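Local coordinates for protein beta-hexosaminidase (PDB 6JTJ) that probably cleaves terminal beta-1,4-linked N-acetylglucosamine from peptide-linked peptidoglycan fragments during cell-wall recycling, as a family 3 glycosidase, at residues E99-V104 and Q351-S356. Residues are numbered along the deposited sequence; the frame is centred on the assembly and turned at random.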
ATOM      1  N   GLU C  99       8.382 -29.012 -14.576  1.00 34.82           N
ATOM      2  CA  GLU C  99       7.826 -28.795 -13.261  1.00 36.83           C
ATOM      3  C   GLU C  99       7.272 -27.380 -13.169  1.00 36.74           C
ATOM      4  O   GLU C  99       7.842 -26.432 -13.718  1.00 32.68           O
ATOM      5  CB  GLU C  99       8.879 -29.048 -12.194  1.00 40.77           C
ATOM      6  CG  GLU C  99       9.403 -30.485 -12.216  1.00 43.79           C
ATOM      7  CD  GLU C  99      10.484 -30.757 -11.187  1.00 45.42           C
ATOM      8  OE1 GLU C  99      11.225 -29.823 -10.846  1.00 47.15           O
ATOM      9  OE2 GLU C  99      10.618 -31.914 -10.730  1.00 54.37           O
ATOM     10  N   LEU C 100       6.114 -27.261 -12.527  1.00 35.33           N
ATOM     11  CA  LEU C 100       5.496 -25.964 -12.305  1.00 34.74           C
ATOM     12  C   LEU C 100       6.504 -25.034 -11.625  1.00 31.71           C
ATOM     13  O   LEU C 100       7.147 -25.426 -10.665  1.00 30.36           O
ATOM     14  CB  LEU C 100       4.238 -26.105 -11.437  1.00 34.76           C
ATOM     15  CG  LEU C 100       3.030 -26.816 -12.066  1.00 34.62           C
ATOM     16  CD1 LEU C 100       1.928 -26.980 -11.030  1.00 34.71           C
ATOM     17  CD2 LEU C 100       2.496 -26.087 -13.289  1.00 33.55           C
ATOM     18  N   ILE C 101       6.636 -23.819 -12.154  1.00 29.05           N
ATOM     19  CA  ILE C 101       7.504 -22.796 -11.577  1.00 28.56           C
ATOM     20  C   ILE C 101       6.847 -22.239 -10.311  1.00 27.66           C
ATOM     21  O   ILE C 101       5.660 -21.959 -10.292  1.00 30.11           O
ATOM     22  CB  ILE C 101       7.758 -21.654 -12.590  1.00 27.70           C
ATOM     23  CG1 ILE C 101       8.632 -22.153 -13.741  1.00 28.45           C
ATOM     24  CG2 ILE C 101       8.402 -20.450 -11.922  1.00 28.93           C
ATOM     25  CD1 ILE C 101      10.055 -22.505 -13.377  1.00 28.79           C
ATOM     26  N   ILE C 102       7.622 -22.114  -9.248  1.00 27.30           N
ATOM     27  CA  ILE C 102       7.110 -21.655  -7.965  1.00 28.20           C
ATOM     28  C   ILE C 102       7.786 -20.337  -7.582  1.00 26.34           C
ATOM     29  O   ILE C 102       9.022 -20.242  -7.552  1.00 26.76           O
ATOM     30  CB  ILE C 102       7.358 -22.708  -6.855  1.00 30.53           C
ATOM     31  CG1 ILE C 102       6.756 -24.064  -7.270  1.00 32.71           C
ATOM     32  CG2 ILE C 102       6.772 -22.235  -5.533  1.00 30.80           C
ATOM     33  CD1 ILE C 102       6.991 -25.188  -6.277  1.00 35.76           C
ATOM     34  N   ALA C 103       6.976 -19.332  -7.284  1.00 25.75           N
ATOM     35  CA  ALA C 103       7.484 -18.014  -6.919  1.00 25.63           C
ATOM     36  C   ALA C 103       6.926 -17.522  -5.597  1.00 24.58           C
ATOM     37  O   ALA C 103       5.957 -18.069  -5.068  1.00 24.99           O
ATOM     38  CB  ALA C 103       7.170 -17.011  -8.015  1.00 25.12           C
ATOM     39  N   VAL C 104       7.593 -16.505  -5.055  1.00 25.78           N
ATOM     40  CA  VAL C 104       7.182 -15.845  -3.811  1.00 26.42           C
ATOM     41  C   VAL C 104       7.692 -14.395  -3.806  1.00 26.06           C
ATOM     42  O   VAL C 104       8.641 -14.057  -4.514  1.00 25.58           O
ATOM     43  CB  VAL C 104       7.725 -16.599  -2.580  1.00 26.92           C
ATOM     44  CG1 VAL C 104       9.235 -16.420  -2.449  1.00 27.04           C
ATOM     45  CG2 VAL C 104       7.025 -16.164  -1.304  1.00 27.17           C
ATOM     46  N   GLN C 351      11.210 -21.266 -18.698  1.00 27.93           N
ATOM     47  CA  GLN C 351      12.368 -22.094 -18.399  1.00 29.76           C
ATOM     48  C   GLN C 351      13.553 -21.276 -17.916  1.00 28.94           C
ATOM     49  O   GLN C 351      14.285 -21.713 -17.040  1.00 28.52           O
ATOM     50  CB  GLN C 351      12.779 -22.970 -19.610  1.00 33.62           C
ATOM     51  CG  GLN C 351      13.876 -24.018 -19.279  1.00 34.92           C
ATOM     52  CD  GLN C 351      13.706 -24.809 -17.937  1.00 39.34           C
ATOM     53  OE1 GLN C 351      12.598 -25.071 -17.433  1.00 39.59           O
ATOM     54  NE2 GLN C 351      14.843 -25.179 -17.345  1.00 41.57           N
ATOM     55  N   TYR C 352      13.734 -20.096 -18.487  1.00 30.34           N
ATOM     56  CA  TYR C 352      14.756 -19.165 -18.025  1.00 30.01           C
ATOM     57  C   TYR C 352      14.633 -18.865 -16.513  1.00 31.94           C
ATOM     58  O   TYR C 352      15.635 -18.617 -15.854  1.00 31.43           O
ATOM     59  CB  TYR C 352      14.668 -17.875 -18.833  1.00 29.47           C
ATOM     60  CG  TYR C 352      15.803 -16.895 -18.602  1.00 30.72           C
ATOM     61  CD1 TYR C 352      17.106 -17.177 -19.030  1.00 32.27           C
ATOM     62  CD2 TYR C 352      15.569 -15.679 -17.979  1.00 29.91           C
ATOM     63  CE1 TYR C 352      18.140 -16.268 -18.833  1.00 32.01           C
ATOM     64  CE2 TYR C 352      16.584 -14.768 -17.780  1.00 31.30           C
ATOM     65  CZ  TYR C 352      17.866 -15.062 -18.194  1.00 32.61           C
ATOM     66  OH  TYR C 352      18.856 -14.132 -17.969  1.00 32.76           O
ATOM     67  N   MET C 353      13.421 -18.943 -15.961  1.00 31.59           N
ATOM     68  CA  MET C 353      13.200 -18.682 -14.529  1.00 31.05           C
ATOM     69  C   MET C 353      13.429 -19.882 -13.607  1.00 31.45           C
ATOM     70  O   MET C 353      13.374 -19.727 -12.391  1.00 29.23           O
ATOM     71  CB  MET C 353      11.783 -18.150 -14.313  1.00 29.50           C
ATOM     72  CG  MET C 353      11.533 -16.788 -14.962  1.00 31.10           C
ATOM     73  SD  MET C 353       9.911 -16.126 -14.543  1.00 30.44           S
ATOM     74  CE  MET C 353       8.788 -17.457 -14.968  1.00 33.07           C
ATOM     75  N   GLU C 354      13.650 -21.071 -14.165  1.00 32.99           N
ATOM     76  CA  GLU C 354      13.853 -22.257 -13.331  1.00 34.76           C
ATOM     77  C   GLU C 354      15.087 -22.055 -12.464  1.00 30.40           C
ATOM     78  O   GLU C 354      16.068 -21.457 -12.892  1.00 27.30           O
ATOM     79  CB  GLU C 354      14.003 -23.559 -14.135  1.00 37.74           C
ATOM     80  CG  GLU C 354      13.444 -24.761 -13.376  1.00 42.86           C
ATOM     81  CD  GLU C 354      13.356 -26.030 -14.216  1.00 49.63           C
ATOM     82  OE1 GLU C 354      12.587 -26.970 -13.853  1.00 45.13           O
ATOM     83  OE2 GLU C 354      14.059 -26.075 -15.259  1.00 54.54           O
ATOM     84  N   ASN C 355      15.004 -22.526 -11.225  1.00 32.03           N
ATOM     85  CA  ASN C 355      16.133 -22.437 -10.322  1.00 34.06           C
ATOM     86  C   ASN C 355      17.320 -23.204 -10.898  1.00 36.50           C
ATOM     87  O   ASN C 355      17.151 -24.296 -11.438  1.00 37.04           O
ATOM     88  CB  ASN C 355      15.802 -23.000  -8.950  1.00 32.79           C
ATOM     89  CG  ASN C 355      16.701 -22.425  -7.875  1.00 34.92           C
ATOM     90  OD1 ASN C 355      17.878 -22.747  -7.821  1.00 33.42           O
ATOM     91  ND2 ASN C 355      16.145 -21.593  -7.006  1.00 32.31           N
ATOM     92  N   SER C 356      18.502 -22.623 -10.798  1.00 37.93           N
ATOM     93  CA  SER C 356      19.684 -23.219 -11.388  1.00 43.41           C
ATOM     94  C   SER C 356      20.453 -24.134 -10.411  1.00 44.15           C
ATOM     95  O   SER C 356      21.374 -24.804 -10.826  1.00 45.65           O
ATOM     96  CB  SER C 356      20.583 -22.112 -11.984  1.00 44.34           C
ATOM     97  OG  SER C 356      21.103 -21.274 -10.974  1.00 45.94           O
TER
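I101 reaches from the start of strand 101-108 to the backbone of M353 and E354, in the segment that follows on from helix 346-352 of the TIM-type (beta/alpha) barrel. Its neighbour I102 packs outward on helix 82-94, consistent with I101 facing the inside of the barrel; D105, predicted to bind substrate, lies further along the same strand. CB of I101 points across to the other segment. CG1 sits anti to the carbonyl carbon (chi1 -69°), and the turn at chi2 then carries CD1 forward onto the far backbone. That methyl is the working end: it lies 3.8 Å from CA of E354 and 3.9 Å from N of E354. It also meets the stem of the glutamate, with CG of E354 4.1 Å from CD1 of I101. No hydrogen bond joins the two segments directly; the touch is methyl against main chain. The peptide under CD1 is held within its own segment, since E354 N gives a 3.0 Å bond to Q351 O. Beyond CG the E354 chain is extended, and it takes the carboxylate past the methyl toward E99; their OE1 atoms stand 4.4 Å apart, like charges close enough that some mutual repulsion is likely. Polar bridging comes from third parties. R44 donates through NH2 to E99 O and through NH1 to Q351 OE1, and D160 uses OD2 for I102 N and OD1 for N355 N, so R44 and D160 each bind both segments by hydrogen bonds. The other branch of I101 finishes the apolar contact: CG2, anti to the backbone N, lies 4.3 Å from the terminal methyl CE of M353.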